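G-protein alpha subunit Galpha7 (Naegleria fowleri, PDB 6NE6) probably binds and hydrolyses GTP as the nucleotide-switched alpha subunit of a heterotrimeric G protein, relaying signals from cell-surface receptors. Local coordinates at residues L13-G18 against I200-S205; S23-Q28 against F175-V180; L245-H250 against V300-A305. One frame throughout, in Å; residues are numbered along the deposited sequence. Where two conformers were deposited one is given.

Contact 1 (L13-G18 against I200-S205); sequences LLVGAG and ILFVCS
From L13 and I200 to V15 and F202, two neighbouring parallel strands run in register, their short axes 4.7 Å apart and inclined at 31°. The backbone bonds alternate as parallel pairing requires: L13 O accepts L201 N at 2.9 Å, L201 O accepts V15 N at 3.0 Å, and V15 O accepts V203 N at 2.7 Å. Beyond G16 the strands part, and a water takes over, accepting from A17 N and donating to V203 O.

Among the side chains V15 does most of the touching, by using its two methyls separately. CG1 is anti to the backbone N (chi1 176°) and reaches obliquely to the F202 ring, 3.9 Å from CD2; CG2, on the other branch, meets I200 CG2 at 3.7 Å. On the opposite face of the sheet a single methyl of L14, CD2, lies 4.1 Å from L201 CB and also brushes V203 CG2 at 4.2 Å.

This is the middle of the Ras-like sheet, where the first strand leads into a probable P-loop. Strand 173-180 flanks 10-16, and strand 242-248 flanks 199-205. Helix 22-32 covers the L14 and V203 face through I25, whereas on the V15 face F202 packs its ring against F229, edge to face, and Y232 of helix 221-235.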
loop_
_atom_site.group_PDB
_atom_site.type_symbol
_atom_site.label_atom_id
_atom_site.label_comp_id
_atom_site.label_asym_id
_atom_site.label_seq_id
_atom_site.Cartn_x
_atom_site.Cartn_y
_atom_site.Cartn_z
ATOM N N LEU A 13 6.456 -13.562 -7.219
ATOM C CA LEU A 13 5.489 -12.631 -7.784
ATOM C C LEU A 13 4.666 -12.001 -6.677
ATOM O O LEU A 13 4.057 -12.713 -5.876
ATOM C CB LEU A 13 4.549 -13.345 -8.757
ATOM C CG LEU A 13 3.388 -12.534 -9.354
ATOM C CD1 LEU A 13 3.913 -11.375 -10.196
ATOM C CD2 LEU A 13 2.473 -13.445 -10.192
ATOM N N LEU A 14 4.598 -10.673 -6.674
ATOM C CA LEU A 14 3.722 -9.948 -5.755
ATOM C C LEU A 14 2.331 -9.860 -6.362
ATOM O O LEU A 14 2.176 -9.437 -7.513
ATOM C CB LEU A 14 4.268 -8.546 -5.487
ATOM C CG LEU A 14 5.536 -8.453 -4.642
ATOM C CD1 LEU A 14 6.127 -7.054 -4.769
ATOM C CD2 LEU A 14 5.218 -8.761 -3.173
ATOM N N VAL A 15 1.318 -10.255 -5.580
ATOM C CA VAL A 15 -0.081 -10.265 -6.000
ATOM C C VAL A 15 -0.887 -9.579 -4.902
ATOM O O VAL A 15 -0.658 -9.836 -3.717
ATOM C CB VAL A 15 -0.574 -11.710 -6.238
ATOM C CG1 VAL A 15 -2.053 -11.775 -6.587
ATOM C CG2 VAL A 15 0.255 -12.379 -7.348
ATOM N N GLY A 16 -1.794 -8.686 -5.284
ATOM C CA GLY A 16 -2.634 -8.033 -4.295
ATOM C C GLY A 16 -3.367 -6.854 -4.900
ATOM O O GLY A 16 -3.092 -6.421 -6.026
ATOM N N ALA A 17 -4.276 -6.301 -4.101
ATOM C CA ALA A 17 -5.054 -5.143 -4.517
ATOM C C ALA A 17 -4.181 -3.888 -4.590
ATOM O O ALA A 17 -3.009 -3.868 -4.186
ATOM C CB ALA A 17 -6.231 -4.921 -3.567
ATOM N N GLY A 18 -4.779 -2.824 -5.127
ATOM C CA GLY A 18 -4.054 -1.590 -5.378
ATOM C C GLY A 18 -3.634 -0.836 -4.134
ATOM O O GLY A 18 -2.707 -0.021 -4.209
ATOM N N ILE A 200 4.412 -17.126 -4.975
ATOM C CA ILE A 200 3.507 -15.985 -4.994
ATOM C C ILE A 200 3.398 -15.463 -3.572
ATOM O O ILE A 200 3.169 -16.247 -2.646
ATOM C CB ILE A 200 2.118 -16.386 -5.517
ATOM C CG1 ILE A 200 2.184 -16.722 -7.007
ATOM C CG2 ILE A 200 1.066 -15.285 -5.196
ATOM C CD1 ILE A 200 0.945 -17.482 -7.494
ATOM N N LEU A 201 3.544 -14.150 -3.407
ATOM C CA LEU A 201 3.245 -13.466 -2.147
ATOM C C LEU A 201 1.917 -12.762 -2.357
ATOM O O LEU A 201 1.853 -11.740 -3.049
ATOM C CB LEU A 201 4.328 -12.464 -1.764
ATOM C CG LEU A 201 5.767 -12.969 -1.672
ATOM C CD1 LEU A 201 6.630 -11.917 -1.004
ATOM C CD2 LEU A 201 5.821 -14.300 -0.911
ATOM N N PHE A 202 0.855 -13.322 -1.773
ATOM C CA PHE A 202 -0.473 -12.732 -1.854
ATOM C C PHE A 202 -0.580 -11.723 -0.718
ATOM O O PHE A 202 -0.565 -12.104 0.455
ATOM C CB PHE A 202 -1.557 -13.800 -1.746
ATOM C CG PHE A 202 -2.889 -13.328 -2.230
ATOM C CD1 PHE A 202 -3.669 -12.486 -1.452
ATOM C CD2 PHE A 202 -3.341 -13.695 -3.484
ATOM C CE1 PHE A 202 -4.897 -12.027 -1.925
ATOM C CE2 PHE A 202 -4.556 -13.255 -3.954
ATOM C CZ PHE A 202 -5.333 -12.410 -3.174
ATOM N N VAL A 203 -0.665 -10.441 -1.050
ATOM C CA VAL A 203 -0.570 -9.385 -0.040
ATOM C C VAL A 203 -1.957 -8.826 0.234
ATOM O O VAL A 203 -2.647 -8.379 -0.697
ATOM C CB VAL A 203 0.371 -8.261 -0.494
ATOM C CG1 VAL A 203 0.527 -7.224 0.624
ATOM C CG2 VAL A 203 1.724 -8.827 -0.927
ATOM N N CYS A 204 -2.350 -8.821 1.514
ATOM C CA CYS A 204 -3.629 -8.276 1.952
ATOM C C CYS A 204 -3.378 -7.301 3.079
ATOM O O CYS A 204 -2.495 -7.524 3.910
ATOM C CB CYS A 204 -4.585 -9.361 2.450
ATOM S SG CYS A 204 -5.157 -10.463 1.133
ATOM N N SER A 205 -4.163 -6.226 3.111
ATOM C CA SER A 205 -4.021 -5.245 4.180
ATOM C C SER A 205 -4.729 -5.712 5.448
ATOM O O SER A 205 -5.923 -6.024 5.423
ATOM C CB SER A 205 -4.583 -3.895 3.733
ATOM O OG SER A 205 -4.646 -3.004 4.839
HETATM O O HOH W 1 -4.952 -7.598 -1.642
#

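Contact 2 (S23-Q28 against F175-V180); sequences STIFKQ and FCMIDV
F26 and M177 lead a buried, largely apolar helix-on-strand contact, in which the helix that follows the probable P-loop lies over strand 173-180 of the sheet. The short axes of 23-28 and 175-180 approach to 9.1 Å, a separation bridged by side chains, and no hydrogen bond joins the two segments.

Alternate residues of the strand, M177 and D179, point toward the helix. F26 answers them with its CG anti to the backbone N (chi1 -174°), an arrangement that sends the ring out from the helix to the strand backbone. There CE1 comes within 3.4 Å of M177 O, which lies at the ring edge and in the ring plane. CD1 of the same ring rests 4.0 Å from D179 CB, an oblique approach; the ring and the carboxylate beyond that CB are turned 51° apart. One residue earlier in the helix, I25 presents CG2 to M177 SD at 3.8 Å, the two side chains crossing at about a right angle. M177 was modelled in two conformers, so the sulfur contact, taken from one of them, is less certain.

S23 and D179 also come together, but loosely: S23 CB is 4.2 Å from D179 OD2. The carboxylate finds polar partners elsewhere, with OD2 hydrogen-bonded to T160 OG1 and OD1 in a long, weak ion pair with K22 NZ. D179 begins the sequence matching the family's DxxG motif, which in relatives lies by the nucleotide phosphates; here its methylene packs against the F26 ring. The chemistry thus divides along one residue: carbon is held by F26, whose polarised C-H edge probably also favours M177 O, while OD2 is held by T160 and OD1 pairs weakly with K22.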
loop_
_atom_site.group_PDB
_atom_site.type_symbol
_atom_site.label_atom_id
_atom_site.label_comp_id
_atom_site.label_asym_id
_atom_site.label_seq_id
_atom_site.Cartn_x
_atom_site.Cartn_y
_atom_site.Cartn_z
ATOM N N SER A 23 3.195 -2.686 -3.488
ATOM C CA SER A 23 4.217 -1.826 -4.094
ATOM C C SER A 23 5.202 -1.299 -3.057
ATOM O O SER A 23 6.371 -1.047 -3.386
ATOM C CB SER A 23 3.566 -0.663 -4.848
ATOM O OG SER A 23 2.872 0.195 -3.962
ATOM N N THR A 24 4.757 -1.123 -1.805
ATOM C CA THR A 24 5.682 -0.772 -0.727
ATOM C C THR A 24 6.743 -1.848 -0.548
ATOM O O THR A 24 7.932 -1.544 -0.375
ATOM C CB THR A 24 4.920 -0.584 0.591
ATOM O OG1 THR A 24 3.814 0.291 0.369
ATOM C CG2 THR A 24 5.841 0.018 1.665
ATOM N N ILE A 25 6.324 -3.116 -0.584
ATOM C CA ILE A 25 7.264 -4.223 -0.478
ATOM C C ILE A 25 8.304 -4.137 -1.582
ATOM O O ILE A 25 9.504 -4.310 -1.336
ATOM C CB ILE A 25 6.519 -5.569 -0.526
ATOM C CG1 ILE A 25 5.615 -5.686 0.696
ATOM C CG2 ILE A 25 7.516 -6.707 -0.567
ATOM C CD1 ILE A 25 4.862 -7.005 0.763
ATOM N N PHE A 26 7.854 -3.900 -2.820
ATOM C CA PHE A 26 8.799 -3.866 -3.933
ATOM C C PHE A 26 9.780 -2.710 -3.773
ATOM O O PHE A 26 10.983 -2.872 -3.994
ATOM C CB PHE A 26 8.078 -3.765 -5.281
ATOM C CG PHE A 26 9.024 -3.881 -6.457
ATOM C CD1 PHE A 26 9.372 -5.125 -6.948
ATOM C CD2 PHE A 26 9.595 -2.759 -7.030
ATOM C CE1 PHE A 26 10.265 -5.252 -8.005
ATOM C CE2 PHE A 26 10.495 -2.883 -8.091
ATOM C CZ PHE A 26 10.826 -4.138 -8.571
ATOM N N LYS A 27 9.282 -1.529 -3.405
ATOM C CA LYS A 27 10.168 -0.377 -3.281
ATOM C C LYS A 27 11.159 -0.560 -2.141
ATOM O O LYS A 27 12.323 -0.144 -2.248
ATOM C CB LYS A 27 9.347 0.901 -3.112
ATOM C CG LYS A 27 8.672 1.344 -4.402
ATOM C CD LYS A 27 7.851 2.624 -4.197
ATOM C CE LYS A 27 6.634 2.384 -3.294
ATOM N NZ LYS A 27 5.639 3.498 -3.424
ATOM N N GLN A 28 10.729 -1.186 -1.044
ATOM C CA GLN A 28 11.667 -1.475 0.035
ATOM C C GLN A 28 12.726 -2.469 -0.415
ATOM O O GLN A 28 13.901 -2.344 -0.039
ATOM C CB GLN A 28 10.929 -2.009 1.258
ATOM C CG GLN A 28 10.042 -0.985 1.924
ATOM C CD GLN A 28 10.800 0.011 2.797
ATOM O OE1 GLN A 28 11.839 0.561 2.401
ATOM N NE2 GLN A 28 10.279 0.253 3.994
ATOM N N PHE A 175 17.466 -15.133 -6.969
ATOM C CA PHE A 175 16.046 -14.871 -6.808
ATOM C C PHE A 175 15.689 -13.584 -7.527
ATOM O O PHE A 175 16.548 -12.776 -7.877
ATOM C CB PHE A 175 15.657 -14.687 -5.335
ATOM C CG PHE A 175 15.689 -15.928 -4.510
ATOM C CD1 PHE A 175 14.501 -16.570 -4.181
ATOM C CD2 PHE A 175 16.887 -16.414 -3.999
ATOM C CE1 PHE A 175 14.508 -17.710 -3.376
ATOM C CE2 PHE A 175 16.899 -17.551 -3.203
ATOM C CZ PHE A 175 15.713 -18.194 -2.895
ATOM N N CYS A 176 14.392 -13.354 -7.686
ATOM C CA CYS A 176 13.967 -12.002 -7.990
ATOM C C CYS A 176 12.533 -11.827 -7.540
ATOM O O CYS A 176 11.761 -12.778 -7.428
ATOM C CB CYS A 176 14.098 -11.666 -9.470
ATOM S SG CYS A 176 12.733 -12.279 -10.413
ATOM N N MET A 177 12.221 -10.585 -7.195
ATOM C CA MET A 177 10.855 -10.218 -6.866
ATOM C C MET A 177 10.254 -9.433 -8.025
ATOM O O MET A 177 10.915 -8.580 -8.628
ATOM C CB MET A 177 10.792 -9.404 -5.577
ATOM C CG MET A 177 9.386 -8.935 -5.249
ATOM S SD MET A 177 9.343 -8.158 -3.628
ATOM C CE MET A 177 9.710 -9.559 -2.589
ATOM N N ILE A 178 9.002 -9.762 -8.355
ATOM C CA ILE A 178 8.296 -9.200 -9.506
ATOM C C ILE A 178 7.096 -8.392 -9.036
ATOM O O ILE A 178 6.307 -8.865 -8.213
ATOM C CB ILE A 178 7.809 -10.310 -10.458
ATOM C CG1 ILE A 178 8.969 -11.208 -10.878
ATOM C CG2 ILE A 178 7.057 -9.709 -11.654
ATOM C CD1 ILE A 178 8.487 -12.532 -11.452
ATOM N N ASP A 179 6.923 -7.195 -9.603
ATOM C CA ASP A 179 5.657 -6.470 -9.534
ATOM C C ASP A 179 5.354 -6.043 -10.962
ATOM O O ASP A 179 6.185 -5.397 -11.603
ATOM C CB ASP A 179 5.749 -5.265 -8.591
ATOM C CG ASP A 179 4.395 -4.627 -8.307
ATOM O OD1 ASP A 179 3.355 -5.265 -8.568
ATOM O OD2 ASP A 179 4.379 -3.480 -7.812
ATOM N N VAL A 180 4.190 -6.435 -11.479
ATOM C CA VAL A 180 3.893 -6.253 -12.899
ATOM C C VAL A 180 2.430 -5.867 -13.086
ATOM O O VAL A 180 1.532 -6.461 -12.479
ATOM C CB VAL A 180 4.240 -7.522 -13.711
ATOM C CG1 VAL A 180 3.548 -8.738 -13.130
ATOM C CG2 VAL A 180 3.870 -7.335 -15.180
#

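Contact 3 (L245-H250 against V300-A305); sequences LLLNKH and VFFVTA
N248, ending its strand, and A305, in the loop after the next strand, join the two segments that, in G proteins of this fold, recognise the guanine base: N248 to D251 match the NKxD motif, and T304 and A305 fall where relatives carry the TCAT motif. The N248 side-chain oxygen OD1 accepts A305 N at 3.0 Å, in the carbonyl plane of the amide, and takes a second, weak bond from K249 N. The torsion that places it has CG anti to the backbone N (chi1 -173°), carrying the amide across V303, whose CG1 lies 3.5 Å from OD1. On the amide's other end ND2 donates to S20 O, so bonds at both ends fix its rotation.

Behind this junction, parallel strands supply the alignment. F301 N reaches L245 O at 2.9 Å, L247 N reaches F301 O at 2.8 Å, and V303 N bonds to L247 O. On one face L247 lies alongside F302, L247 CD1 being 3.7 Å from F302 CE1. L247 CD1 also touches V300 CG1 at 4.0 Å, the two side chains crossing obliquely.

Further out, K249, at the N-cap of helix 250-258, forms a salt bridge through NZ with D129, while K281 hydrogen-bonds H250 NE2 and makes a cation-pi contact with F302. The helix start is tied to the 300-305 segment as well: T304 OG1 is hydrogen-bonded to D251 N and sits at the H250 ring edge, while H250 N donates to V303 O at 3.0 Å.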
loop_
_atom_site.group_PDB
_atom_site.type_symbol
_atom_site.label_atom_id
_atom_site.label_comp_id
_atom_site.label_asym_id
_atom_site.label_seq_id
_atom_site.Cartn_x
_atom_site.Cartn_y
_atom_site.Cartn_z
ATOM N N LEU A 245 0.652 -16.096 2.143
ATOM C CA LEU A 245 -0.237 -14.982 2.454
ATOM C C LEU A 245 0.512 -14.011 3.357
ATOM O O LEU A 245 1.011 -14.411 4.415
ATOM C CB LEU A 245 -1.519 -15.467 3.140
ATOM C CG LEU A 245 -2.480 -14.336 3.553
ATOM C CD1 LEU A 245 -2.997 -13.555 2.329
ATOM C CD2 LEU A 245 -3.634 -14.894 4.385
ATOM N N LEU A 246 0.605 -12.748 2.935
ATOM C CA LEU A 246 1.248 -11.697 3.721
ATOM C C LEU A 246 0.170 -10.722 4.183
ATOM O O LEU A 246 -0.457 -10.053 3.356
ATOM C CB LEU A 246 2.305 -10.977 2.895
ATOM C CG LEU A 246 3.713 -11.557 2.907
ATOM C CD1 LEU A 246 3.733 -12.977 2.331
ATOM C CD2 LEU A 246 4.618 -10.621 2.112
ATOM N N LEU A 247 -0.045 -10.647 5.492
ATOM C CA LEU A 247 -1.016 -9.709 6.054
ATOM C C LEU A 247 -0.218 -8.469 6.431
ATOM O O LEU A 247 0.500 -8.461 7.434
ATOM C CB LEU A 247 -1.765 -10.335 7.231
ATOM C CG LEU A 247 -2.626 -11.541 6.810
ATOM C CD1 LEU A 247 -3.217 -12.301 8.012
ATOM C CD2 LEU A 247 -3.734 -11.116 5.865
ATOM N N ASN A 248 -0.324 -7.436 5.595
ATOM C CA ASN A 248 0.539 -6.272 5.596
ATOM C C ASN A 248 -0.103 -5.136 6.393
ATOM O O ASN A 248 -1.254 -5.219 6.839
ATOM C CB ASN A 248 0.821 -5.861 4.141
ATOM C CG ASN A 248 1.857 -4.764 4.017
ATOM O OD1 ASN A 248 2.791 -4.664 4.815
ATOM N ND2 ASN A 248 1.690 -3.927 3.002
ATOM N N LYS A 249 0.675 -4.076 6.593
ATOM C CA LYS A 249 0.256 -2.904 7.369
ATOM C C LYS A 249 -0.058 -3.274 8.816
ATOM O O LYS A 249 -0.935 -2.677 9.445
ATOM C CB LYS A 249 -0.926 -2.182 6.707
ATOM C CG LYS A 249 -0.707 -1.893 5.220
ATOM C CD LYS A 249 -1.830 -1.046 4.640
ATOM C CE LYS A 249 -1.616 -0.795 3.152
ATOM N NZ LYS A 249 -2.664 0.144 2.617
ATOM N N HIS A 250 0.691 -4.245 9.350
ATOM C CA HIS A 250 0.449 -4.747 10.702
ATOM C C HIS A 250 0.512 -3.625 11.738
ATOM O O HIS A 250 -0.359 -3.517 12.605
ATOM C CB HIS A 250 1.469 -5.846 11.030
ATOM C CG HIS A 250 1.461 -6.273 12.463
ATOM N ND1 HIS A 250 2.149 -5.597 13.443
ATOM C CD2 HIS A 250 0.878 -7.334 13.076
ATOM C CE1 HIS A 250 1.962 -6.195 14.607
ATOM N NE2 HIS A 250 1.206 -7.261 14.409
ATOM N N VAL A 300 1.556 -18.243 6.402
ATOM C CA VAL A 300 0.948 -16.923 6.557
ATOM C C VAL A 300 1.867 -16.089 7.438
ATOM O O VAL A 300 2.324 -16.568 8.479
ATOM C CB VAL A 300 -0.462 -16.995 7.179
ATOM C CG1 VAL A 300 -1.005 -15.599 7.412
ATOM C CG2 VAL A 300 -1.420 -17.797 6.296
ATOM N N PHE A 301 2.160 -14.854 7.013
ATOM C CA PHE A 301 3.068 -13.974 7.741
ATOM C C PHE A 301 2.413 -12.619 7.955
ATOM O O PHE A 301 1.760 -12.086 7.050
ATOM C CB PHE A 301 4.409 -13.746 6.996
ATOM C CG PHE A 301 5.267 -14.973 6.864
ATOM C CD1 PHE A 301 6.226 -15.274 7.821
ATOM C CD2 PHE A 301 5.139 -15.810 5.768
ATOM C CE1 PHE A 301 7.029 -16.409 7.695
ATOM C CE2 PHE A 301 5.949 -16.940 5.637
ATOM C CZ PHE A 301 6.878 -17.239 6.596
ATOM N N PHE A 302 2.600 -12.054 9.147
ATOM C CA PHE A 302 2.263 -10.658 9.381
ATOM C C PHE A 302 3.478 -9.818 9.035
ATOM O O PHE A 302 4.610 -10.214 9.321
ATOM C CB PHE A 302 1.878 -10.418 10.845
ATOM C CG PHE A 302 0.662 -11.179 11.287
ATOM C CD1 PHE A 302 -0.605 -10.756 10.912
ATOM C CD2 PHE A 302 0.785 -12.310 12.073
ATOM C CE1 PHE A 302 -1.727 -11.435 11.326
ATOM C CE2 PHE A 302 -0.341 -13.006 12.484
ATOM C CZ PHE A 302 -1.597 -12.563 12.104
ATOM N N VAL A 303 3.253 -8.638 8.454
ATOM C CA VAL A 303 4.378 -7.784 8.082
ATOM C C VAL A 303 3.954 -6.320 8.107
ATOM O O VAL A 303 2.774 -5.985 7.993
ATOM C CB VAL A 303 4.944 -8.180 6.695
ATOM C CG1 VAL A 303 3.973 -7.837 5.597
ATOM C CG2 VAL A 303 6.304 -7.522 6.456
ATOM N N THR A 304 4.932 -5.440 8.307
ATOM C CA THR A 304 4.739 -4.007 8.108
ATOM C C THR A 304 5.768 -3.598 7.066
ATOM O O THR A 304 6.944 -3.428 7.389
ATOM C CB THR A 304 4.908 -3.227 9.404
ATOM O OG1 THR A 304 3.937 -3.682 10.352
ATOM C CG2 THR A 304 4.682 -1.733 9.151
ATOM N N ALA A 305 5.323 -3.473 5.814
ATOM C CA ALA A 305 6.250 -3.195 4.724
ATOM C C ALA A 305 6.971 -1.866 4.909
ATOM O O ALA A 305 8.107 -1.713 4.456
ATOM C CB ALA A 305 5.506 -3.207 3.384
#

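Overall arrangement
Following the chain from the N terminus, strand 10-16 opens contact 1 and the helix after it opens contact 2. The long excursion through helices 39-66 to 150-154 then intervenes. Contact 2 closes first, at 175-180, and contact 1 afterwards, at 200-205, so one loop sits within the other. Contact 3 follows in series, closing a shorter loop between 245-250 and 300-305. Together they span five neighbouring strands of one sheet: L14 N probably bonds to I178 O between contacts 1 and 2, and C204 O to N248 N between contacts 1 and 3. Helix 22-32 reaches contact 3 directly, through Q28 NE2 and A305 O.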